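Local coordinates for virulence associated protein VapB (Rhodococcus hoagii, PDB 7B1Z), which is a plasmid-encoded virulence-associated protein of Rhodococcus whose precise molecular role is not settled, represented here by its carboxy-terminal beta-barrel part, at residues S14-Q19 with T39-G44; A45-L50 with G92-V97; Y73-F78 with L86-A91. All blocks are in the same frame, centred on the assembly; numbering follows the deposited sequence.

Overall arrangement
All three contacts belong to one closed, antiparallel eight-stranded barrel. Interaction 3, partly buried, lies nearest the middle, its centre about 6 Å from the chain centre; it pairs strands 73-79 and 85-93, sending apolar side chains into the core and keeping a polar outer face. Interaction 2, largely at the surface, joins the end of strand 85-93, which it shares with interaction 3, to strand 42-52, with a tryptophan outside. Interaction 1 is a surface contact at one barrel end, made largely by backbone groups and one threonine. Interactions 1 and 2 share strand 42-52 and come together at Ala-43 and Ser-95, where a hydrogen bond is probable; interactions 2 and 3 join through Thr-49 and Gln-90.

Interaction 1 of 3, residues S14-Q19 with T39-G44; sequences SAAVYQ and TIPGAG
Thr-39 meets the turn at 14-19 through three different groups. Its backbone N donates to Ala-16 O at 2.8 Å, while its hydroxyl OG1 gives its proton to Ala-15 O at 2.7 Å, lying almost in line with that carbonyl. OG1 can reach the turn because it stands between the backbone N and the carbonyl carbon (chi1 45°), and this leaves CG2 anti to the carbonyl carbon, facing Gln-19. That methyl packs on the glutamine amide, Thr-39 CG2 lying 3.5 Å from Gln-19 CD.

Ser-14, at the end of strand 4-14, pairs with Gly-42 at the start of strand 42-52 as an antiparallel hydrogen-bonded pair. Ser-14 N reaches Gly-42 O at 2.7 Å, and Gly-42 N returns a bond to Ser-14 O. The same Ser-14 O lies 3.2 Å from Pro-41 CA in a CA-H...O contact. Ser-14 OG accepts a hydrogen bond from Gln-19 NE2 at 2.8 Å, close to the amide plane, which links the two ends of the turn.

Ala-16, besides accepting from Thr-39 N, sends its CA to Thr-39 O in a CA-H...O contact of 3.4 Å; a minor apolar touch joins Ala-16 CB to Pro-41 CG. The contact thus joins the turn between strands 4-14 and 18-25 to the lead-in of strand 42-52. Directional hydrogen bonds, more than apolar packing, set how the loops meet.

Interaction 2 of 3, residues A45-L50 with G92-V97; sequences AFWGTL and GAVSAV
Trp-47 and Gly-92 exchange two backbone hydrogen bonds as an antiparallel hydrogen-bonded pair: Trp-47 N donates to Gly-92 O at 3.0 Å, and Gly-92 N to Trp-47 O at 2.9 Å. One step along, Val-94 N points almost straight at Ala-45 O (3.0 Å, N-H...O angle 172°). A water also donates to Ala-45 O, at 2.8 Å, and accepts from Ser-95 N, so this carbonyl has two donors and the water bridges the strand to the corner in the other chain segment.

Weaker CA-H...O contacts accompany these bonds. Phe-46 CA approaches Gly-92 O to 3.1 Å, and Ala-93 CA faces Ala-45 O. These contacts and the N-H...O bonds join strand 42-52 to the end of strand 85-93, two neighbours in the antiparallel barrel; at Val-94 and Ser-95 the chain then turns away to start strand 96-109. In one of its two conformers Ser-95 OG can hydrogen-bond to Ala-43 O.

Apolar contacts fall on both faces. On the outer face, Val-94 CG2 meets the six-membered part of the indole at its edge, in the ring plane, 3.4 Å from Trp-47 CZ3. Trp-47 CG stands beside the backbone N (chi1 -69°), leaning the side chain toward the Val-94 end, and chi2 (-99°) turns the six-membered ring to the valine. On the inner face, Phe-46 and Ala-93 form a non-hydrogen-bonded pair with their CB atoms 4.2 Å apart, and the Phe-46 ring runs on into the barrel to pack against Leu-74, Ile-76 and Ala-91.

Interaction 3 of 3, residues Y73-F78 with L86-A91; sequences YLNINF and LGHIQA
Leu-74 and Ala-91 open an antiparallel pairing of strands 73-78 and 86-91, whose axes approach to 4.6 Å with N-to-C directions 169° apart. The two strands are the arms of a beta hairpin in the barrel wall. Pairing is regular from Leu-74/Ala-91 to Asn-77/His-88: Leu-74 with Ala-91 and Ile-76 with Ile-89 each exchange two N-H...O bonds, the shortest from Ile-89 N to Ile-76 O (2.7 Å). The register then slips: Phe-78 N donates to Gly-87 O, while Leu-86 N goes to Phe-78 O.

Toward the barrel interior lie Leu-74, Ile-76, Phe-78, Ile-89 and Ala-91. Ile-89 meets the Phe-78 ring at its edge; Ile-89 CD1 lies 3.7 Å from Phe-78 CE2. Phe-31 packs against the same ring edge-to-face, and Leu-58 of helix 55-61 touches it too. Ile-76 and Ile-89 face each other across the pair through their CB atoms.

The outer face is polar. Tyr-73 extends along its own strand, CG anti to the backbone N (chi1 179°), which carries OH over to Asn-75 OD1 at 2.8 Å, in the carbonyl plane and on a lone pair. That hydroxyl also sits against the aliphatic part of Gln-90, 3.1 Å from its CG, with ring and amide planes steeply inclined. Asn-75 OD1 in turn faces the edge of the His-88 ring at CD2 (3.5 Å), and Asn-77 OD1 lies beside His-88 CB. The rotation of the imidazole is restrained by the stacked ring of Phe-51 and by the bond from His-88 NE2 to Gln-90 OE1, 2.7 Å long with an N-H...O angle of 174°, the acceptor lying in the ring plane.

Interaction 1 of 3, residues S14-Q19 with T39-G44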
loop_
_atom_site.group_PDB
_atom_site.type_symbol
_atom_site.label_atom_id
_atom_site.label_comp_id
_atom_site.label_asym_id
_atom_site.label_seq_id
_atom_site.Cartn_x
_atom_site.Cartn_y
_atom_site.Cartn_z
ATOM N N SER A 14 -7.370 -6.867 8.547
ATOM C CA SER A 14 -6.390 -7.808 9.062
ATOM C C SER A 14 -7.088 -8.883 9.861
ATOM O O SER A 14 -7.868 -8.583 10.764
ATOM C CB SER A 14 -5.345 -7.100 9.935
ATOM O OG SER A 14 -4.802 -5.998 9.246
ATOM N N ALA A 15 -6.813 -10.131 9.512
ATOM C CA ALA A 15 -7.106 -11.253 10.383
ATOM C C ALA A 15 -5.874 -11.447 11.263
ATOM O O ALA A 15 -4.975 -10.608 11.278
ATOM C CB ALA A 15 -7.452 -12.490 9.568
ATOM N N ALA A 16 -5.802 -12.573 11.971
ATOM C CA ALA A 16 -4.640 -12.820 12.816
ATOM C C ALA A 16 -3.413 -13.192 11.998
ATOM O O ALA A 16 -2.289 -12.807 12.356
ATOM C CB ALA A 16 -4.962 -13.926 13.813
ATOM N N VAL A 17 -3.582 -13.939 10.899
ATOM C CA VAL A 17 -2.432 -14.424 10.145
ATOM C C VAL A 17 -2.408 -13.962 8.699
ATOM O O VAL A 17 -1.479 -14.324 7.969
ATOM C CB VAL A 17 -2.305 -15.961 10.202
ATOM C CG1 VAL A 17 -2.145 -16.439 11.633
ATOM C CG2 VAL A 17 -3.489 -16.644 9.517
ATOM N N TYR A 18 -3.393 -13.193 8.243
ATOM C CA TYR A 18 -3.270 -12.613 6.919
ATOM C C TYR A 18 -3.939 -11.253 6.918
ATOM O O TYR A 18 -4.746 -10.935 7.793
ATOM C CB TYR A 18 -3.877 -13.496 5.827
ATOM C CG TYR A 18 -5.365 -13.736 5.934
ATOM C CD1 TYR A 18 -6.272 -12.825 5.399
ATOM C CD2 TYR A 18 -5.870 -14.869 6.553
ATOM C CE1 TYR A 18 -7.641 -13.053 5.496
ATOM C CE2 TYR A 18 -7.247 -15.096 6.634
ATOM C CZ TYR A 18 -8.113 -14.170 6.119
ATOM O OH TYR A 18 -9.468 -14.403 6.200
ATOM N N GLN A 19 -3.594 -10.458 5.916
ATOM C CA GLN A 19 -4.185 -9.139 5.779
ATOM C C GLN A 19 -4.368 -8.812 4.312
ATOM O O GLN A 19 -3.705 -9.378 3.443
ATOM C CB GLN A 19 -3.324 -8.047 6.372
ATOM C CG GLN A 19 -2.436 -8.403 7.471
ATOM C CD GLN A 19 -1.553 -7.219 7.777
ATOM O OE1 GLN A 19 -0.342 -7.248 7.566
ATOM N NE2 GLN A 19 -2.167 -6.155 8.250
ATOM N N THR A 39 -0.718 -10.515 12.919
ATOM C CA THR A 39 -1.249 -9.186 13.189
ATOM C C THR A 39 -2.354 -9.297 14.233
ATOM O O THR A 39 -2.939 -10.359 14.451
ATOM C CB THR A 39 -1.796 -8.507 11.905
ATOM O OG1 THR A 39 -2.600 -9.427 11.155
ATOM C CG2 THR A 39 -0.699 -8.082 11.024
ATOM N N ILE A 40 -2.669 -8.177 14.858
ATOM C CA ILE A 40 -3.891 -8.112 15.660
ATOM C C ILE A 40 -5.066 -7.963 14.704
ATOM O O ILE A 40 -5.019 -7.092 13.834
ATOM C CB ILE A 40 -3.833 -6.946 16.638
ATOM C CG1 ILE A 40 -2.716 -7.176 17.657
ATOM C CG2 ILE A 40 -5.166 -6.794 17.366
ATOM C CD1 ILE A 40 -2.436 -5.937 18.473
ATOM N N PRO A 41 -6.134 -8.754 14.837
ATOM C CA PRO A 41 -7.263 -8.569 13.926
ATOM C C PRO A 41 -7.830 -7.163 14.057
ATOM O O PRO A 41 -8.024 -6.650 15.158
ATOM C CB PRO A 41 -8.269 -9.631 14.377
ATOM C CG PRO A 41 -7.401 -10.710 14.999
ATOM C CD PRO A 41 -6.357 -9.892 15.736
ATOM N N GLY A 42 -8.106 -6.547 12.917
ATOM C CA GLY A 42 -8.731 -5.242 12.924
ATOM C C GLY A 42 -8.804 -4.688 11.513
ATOM O O GLY A 42 -8.433 -5.349 10.547
ATOM N N ALA A 43 -9.258 -3.449 11.419
ATOM C CA ALA A 43 -9.365 -2.855 10.099
ATOM C C ALA A 43 -9.363 -1.347 10.241
ATOM O O ALA A 43 -9.709 -0.807 11.293
ATOM C CB ALA A 43 -10.638 -3.337 9.408
ATOM N N GLY A 44 -9.040 -0.668 9.155
ATOM C CA GLY A 44 -9.308 0.755 9.114
ATOM C C GLY A 44 -9.008 1.373 7.767
ATOM O O GLY A 44 -8.325 0.790 6.923
#

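Interaction 2 of 3, residues A45-L50 with G92-V97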
loop_
_atom_site.group_PDB
_atom_site.type_symbol
_atom_site.label_atom_id
_atom_site.label_comp_id
_atom_site.label_asym_id
_atom_site.label_seq_id
_atom_site.Cartn_x
_atom_site.Cartn_y
_atom_site.Cartn_z
ATOM N N ALA A 45 -9.536 2.568 7.588
ATOM C CA ALA A 45 -9.301 3.388 6.406
ATOM C C ALA A 45 -8.034 4.234 6.560
ATOM O O ALA A 45 -7.574 4.515 7.665
ATOM C CB ALA A 45 -10.498 4.299 6.172
ATOM N N PHE A 46 -7.467 4.643 5.425
ATOM C CA PHE A 46 -6.356 5.583 5.443
ATOM C C PHE A 46 -6.440 6.476 4.210
ATOM O O PHE A 46 -7.096 6.134 3.219
ATOM C CB PHE A 46 -5.015 4.838 5.555
ATOM C CG PHE A 46 -4.782 3.820 4.484
ATOM C CD1 PHE A 46 -4.320 4.216 3.238
ATOM C CD2 PHE A 46 -5.022 2.476 4.713
ATOM C CE1 PHE A 46 -4.085 3.270 2.240
ATOM C CE2 PHE A 46 -4.789 1.524 3.718
ATOM C CZ PHE A 46 -4.323 1.944 2.475
ATOM N N TRP A 47 -5.862 7.672 4.329
ATOM C CA TRP A 47 -5.857 8.683 3.276
ATOM C C TRP A 47 -4.465 9.284 3.202
ATOM O O TRP A 47 -3.839 9.529 4.230
ATOM C CB TRP A 47 -6.850 9.850 3.536
ATOM C CG TRP A 47 -8.302 9.505 3.458
ATOM C CD1 TRP A 47 -9.145 9.703 2.393
ATOM C CD2 TRP A 47 -9.099 8.927 4.497
ATOM N NE1 TRP A 47 -10.418 9.270 2.707
ATOM C CE2 TRP A 47 -10.415 8.789 3.991
ATOM C CE3 TRP A 47 -8.832 8.513 5.802
ATOM C CZ2 TRP A 47 -11.452 8.247 4.749
ATOM C CZ3 TRP A 47 -9.868 7.974 6.551
ATOM C CH2 TRP A 47 -11.160 7.846 6.023
ATOM N N GLY A 48 -3.998 9.580 1.998
ATOM C CA GLY A 48 -2.695 10.196 1.918
ATOM C C GLY A 48 -2.250 10.499 0.508
ATOM O O GLY A 48 -3.055 10.828 -0.356
ATOM N N THR A 49 -0.952 10.398 0.294
ATOM C CA THR A 49 -0.314 10.811 -0.939
ATOM C C THR A 49 0.552 9.685 -1.468
ATOM O O THR A 49 1.359 9.111 -0.726
ATOM C CB THR A 49 0.530 12.057 -0.698
ATOM O OG1 THR A 49 -0.325 13.106 -0.235
ATOM C CG2 THR A 49 1.239 12.504 -1.969
ATOM N N LEU A 50 0.395 9.411 -2.758
ATOM C CA LEU A 50 1.291 8.558 -3.517
ATOM C C LEU A 50 2.366 9.414 -4.170
ATOM O O LEU A 50 2.059 10.417 -4.816
ATOM C CB LEU A 50 0.515 7.790 -4.588
ATOM C CG LEU A 50 1.326 7.055 -5.668
ATOM C CD1 LEU A 50 2.134 5.896 -5.110
ATOM C CD2 LEU A 50 0.390 6.529 -6.751
ATOM N N GLY A 92 -2.289 8.812 6.567
ATOM C CA GLY A 92 -2.837 8.807 7.911
ATOM C C GLY A 92 -3.914 7.747 8.020
ATOM O O GLY A 92 -4.794 7.640 7.161
ATOM N N ALA A 93 -3.849 6.987 9.109
ATOM C CA ALA A 93 -4.715 5.842 9.327
ATOM C C ALA A 93 -5.648 6.149 10.477
ATOM O O ALA A 93 -5.231 6.721 11.487
ATOM C CB ALA A 93 -3.898 4.583 9.624
ATOM N N VAL A 94 -6.910 5.764 10.311
ATOM C CA VAL A 94 -7.908 6.035 11.333
ATOM C C VAL A 94 -7.635 5.194 12.564
ATOM O O VAL A 94 -7.754 5.670 13.696
ATOM C CB VAL A 94 -9.314 5.763 10.764
ATOM C CG1 VAL A 94 -10.334 5.645 11.876
ATOM C CG2 VAL A 94 -9.715 6.844 9.786
ATOM N N SER A 95 -7.253 3.935 12.351
ATOM C CA SER A 95 -7.064 2.952 13.407
ATOM C C SER A 95 -5.569 2.756 13.632
ATOM O O SER A 95 -4.863 2.315 12.725
ATOM C CB SER A 95 -7.704 1.617 13.032
ATOM O OG SER A 95 -9.083 1.760 12.777
ATOM N N ALA A 96 -5.100 3.048 14.837
ATOM C CA ALA A 96 -3.673 2.938 15.112
ATOM C C ALA A 96 -3.238 1.485 15.090
ATOM O O ALA A 96 -3.853 0.626 15.721
ATOM C CB ALA A 96 -3.328 3.561 16.466
ATOM N N VAL A 97 -2.145 1.238 14.387
ATOM C CA VAL A 97 -1.547 -0.072 14.196
ATOM C C VAL A 97 -0.039 0.105 14.191
ATOM O O VAL A 97 0.479 1.098 13.666
ATOM C CB VAL A 97 -2.013 -0.736 12.878
ATOM C CG1 VAL A 97 -1.261 -2.061 12.659
ATOM C CG2 VAL A 97 -3.517 -0.934 12.896
HETATM O O HOH W 1 -6.846 2.747 9.669
#

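Interaction 3 of 3, residues Y73-F78 with L86-A91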
loop_
_atom_site.group_PDB
_atom_site.type_symbol
_atom_site.label_atom_id
_atom_site.label_comp_id
_atom_site.label_asym_id
_atom_site.label_seq_id
_atom_site.Cartn_x
_atom_site.Cartn_y
_atom_site.Cartn_z
ATOM N N TYR A 73 0.204 6.626 11.410
ATOM C CA TYR A 73 0.933 6.774 10.164
ATOM C C TYR A 73 1.091 5.413 9.506
ATOM O O TYR A 73 1.381 4.417 10.178
ATOM C CB TYR A 73 2.311 7.397 10.402
ATOM C CG TYR A 73 3.091 7.550 9.136
ATOM C CD1 TYR A 73 2.639 8.411 8.136
ATOM C CD2 TYR A 73 4.236 6.820 8.904
ATOM C CE1 TYR A 73 3.323 8.556 6.975
ATOM C CE2 TYR A 73 4.950 6.986 7.722
ATOM C CZ TYR A 73 4.469 7.845 6.764
ATOM O OH TYR A 73 5.148 8.014 5.572
ATOM N N LEU A 74 0.931 5.382 8.193
ATOM C CA LEU A 74 1.171 4.183 7.409
ATOM C C LEU A 74 2.032 4.529 6.207
ATOM O O LEU A 74 1.677 5.414 5.430
ATOM C CB LEU A 74 -0.160 3.591 6.937
ATOM C CG LEU A 74 -0.056 2.372 6.039
ATOM C CD1 LEU A 74 0.606 1.222 6.762
ATOM C CD2 LEU A 74 -1.416 1.943 5.558
ATOM N N ASN A 75 3.123 3.794 6.024
ATOM C CA ASN A 75 3.966 3.922 4.845
ATOM C C ASN A 75 3.846 2.656 4.022
ATOM O O ASN A 75 3.934 1.553 4.566
ATOM C CB ASN A 75 5.421 4.166 5.239
ATOM C CG ASN A 75 6.209 4.791 4.125
ATOM O OD1 ASN A 75 6.222 6.003 3.978
ATOM N ND2 ASN A 75 6.841 3.959 3.312
ATOM N N ILE A 76 3.625 2.801 2.719
ATOM C CA ILE A 76 3.565 1.644 1.819
ATOM C C ILE A 76 4.565 1.870 0.693
ATOM O O ILE A 76 4.492 2.881 0.001
ATOM C CB ILE A 76 2.160 1.420 1.227
ATOM C CG1 ILE A 76 1.118 1.259 2.337
ATOM C CG2 ILE A 76 2.198 0.156 0.373
ATOM C CD1 ILE A 76 -0.319 1.189 1.826
ATOM N N ASN A 77 5.493 0.939 0.519
ATOM C CA ASN A 77 6.478 0.966 -0.545
ATOM C C ASN A 77 6.162 -0.099 -1.583
ATOM O O ASN A 77 5.794 -1.221 -1.231
ATOM C CB ASN A 77 7.866 0.709 0.018
ATOM C CG ASN A 77 8.354 1.828 0.926
ATOM O OD1 ASN A 77 8.220 3.004 0.600
ATOM N ND2 ASN A 77 8.940 1.465 2.068
ATOM N N PHE A 78 6.338 0.238 -2.857
ATOM C CA PHE A 78 6.015 -0.658 -3.963
ATOM C C PHE A 78 7.269 -1.073 -4.716
ATOM O O PHE A 78 8.151 -0.252 -4.966
ATOM C CB PHE A 78 5.046 0.033 -4.932
ATOM C CG PHE A 78 3.756 0.406 -4.306
ATOM C CD1 PHE A 78 2.819 -0.582 -4.028
ATOM C CD2 PHE A 78 3.468 1.719 -3.960
ATOM C CE1 PHE A 78 1.630 -0.283 -3.447
ATOM C CE2 PHE A 78 2.251 2.025 -3.351
ATOM C CZ PHE A 78 1.322 1.016 -3.108
ATOM N N LEU A 86 9.513 1.488 -6.722
ATOM C CA LEU A 86 8.698 2.134 -7.738
ATOM C C LEU A 86 7.934 3.357 -7.257
ATOM O O LEU A 86 7.353 4.055 -8.089
ATOM C CB LEU A 86 7.690 1.122 -8.304
ATOM C CG LEU A 86 8.276 -0.141 -8.913
ATOM C CD1 LEU A 86 7.144 -1.133 -9.266
ATOM C CD2 LEU A 86 9.123 0.190 -10.151
ATOM N N GLY A 87 7.899 3.620 -5.967
ATOM C CA GLY A 87 7.101 4.691 -5.395
ATOM C C GLY A 87 6.590 4.289 -4.028
ATOM O O GLY A 87 6.729 3.153 -3.592
ATOM N N HIS A 88 5.968 5.242 -3.341
ATOM C CA HIS A 88 5.493 4.935 -2.005
ATOM C C HIS A 88 4.316 5.818 -1.635
ATOM O O HIS A 88 4.112 6.887 -2.202
ATOM C CB HIS A 88 6.628 5.079 -0.978
ATOM C CG HIS A 88 6.897 6.486 -0.530
ATOM N ND1 HIS A 88 7.565 7.424 -1.298
ATOM C CD2 HIS A 88 6.602 7.100 0.640
ATOM C CE1 HIS A 88 7.646 8.561 -0.623
ATOM N NE2 HIS A 88 7.110 8.376 0.571
ATOM N N ILE A 89 3.541 5.344 -0.659
ATOM C CA ILE A 89 2.424 6.092 -0.093
ATOM C C ILE A 89 2.774 6.488 1.327
ATOM O O ILE A 89 3.284 5.674 2.094
ATOM C CB ILE A 89 1.135 5.251 -0.131
ATOM C CG1 ILE A 89 0.628 5.167 -1.561
ATOM C CG2 ILE A 89 0.065 5.827 0.746
ATOM C CD1 ILE A 89 -0.400 4.083 -1.748
ATOM N N GLN A 90 2.464 7.728 1.681
ATOM C CA GLN A 90 2.445 8.196 3.060
ATOM C C GLN A 90 0.991 8.490 3.412
ATOM O O GLN A 90 0.335 9.294 2.736
ATOM C CB GLN A 90 3.325 9.440 3.214
ATOM C CG GLN A 90 4.730 9.209 2.700
ATOM C CD GLN A 90 5.709 10.364 2.912
ATOM O OE1 GLN A 90 6.870 10.258 2.507
ATOM N NE2 GLN A 90 5.256 11.462 3.507
ATOM N N ALA A 91 0.472 7.859 4.444
ATOM C CA ALA A 91 -0.939 8.014 4.748
ATOM C C ALA A 91 -1.180 8.154 6.244
ATOM O O ALA A 91 -0.407 7.667 7.069
ATOM C CB ALA A 91 -1.746 6.820 4.228
#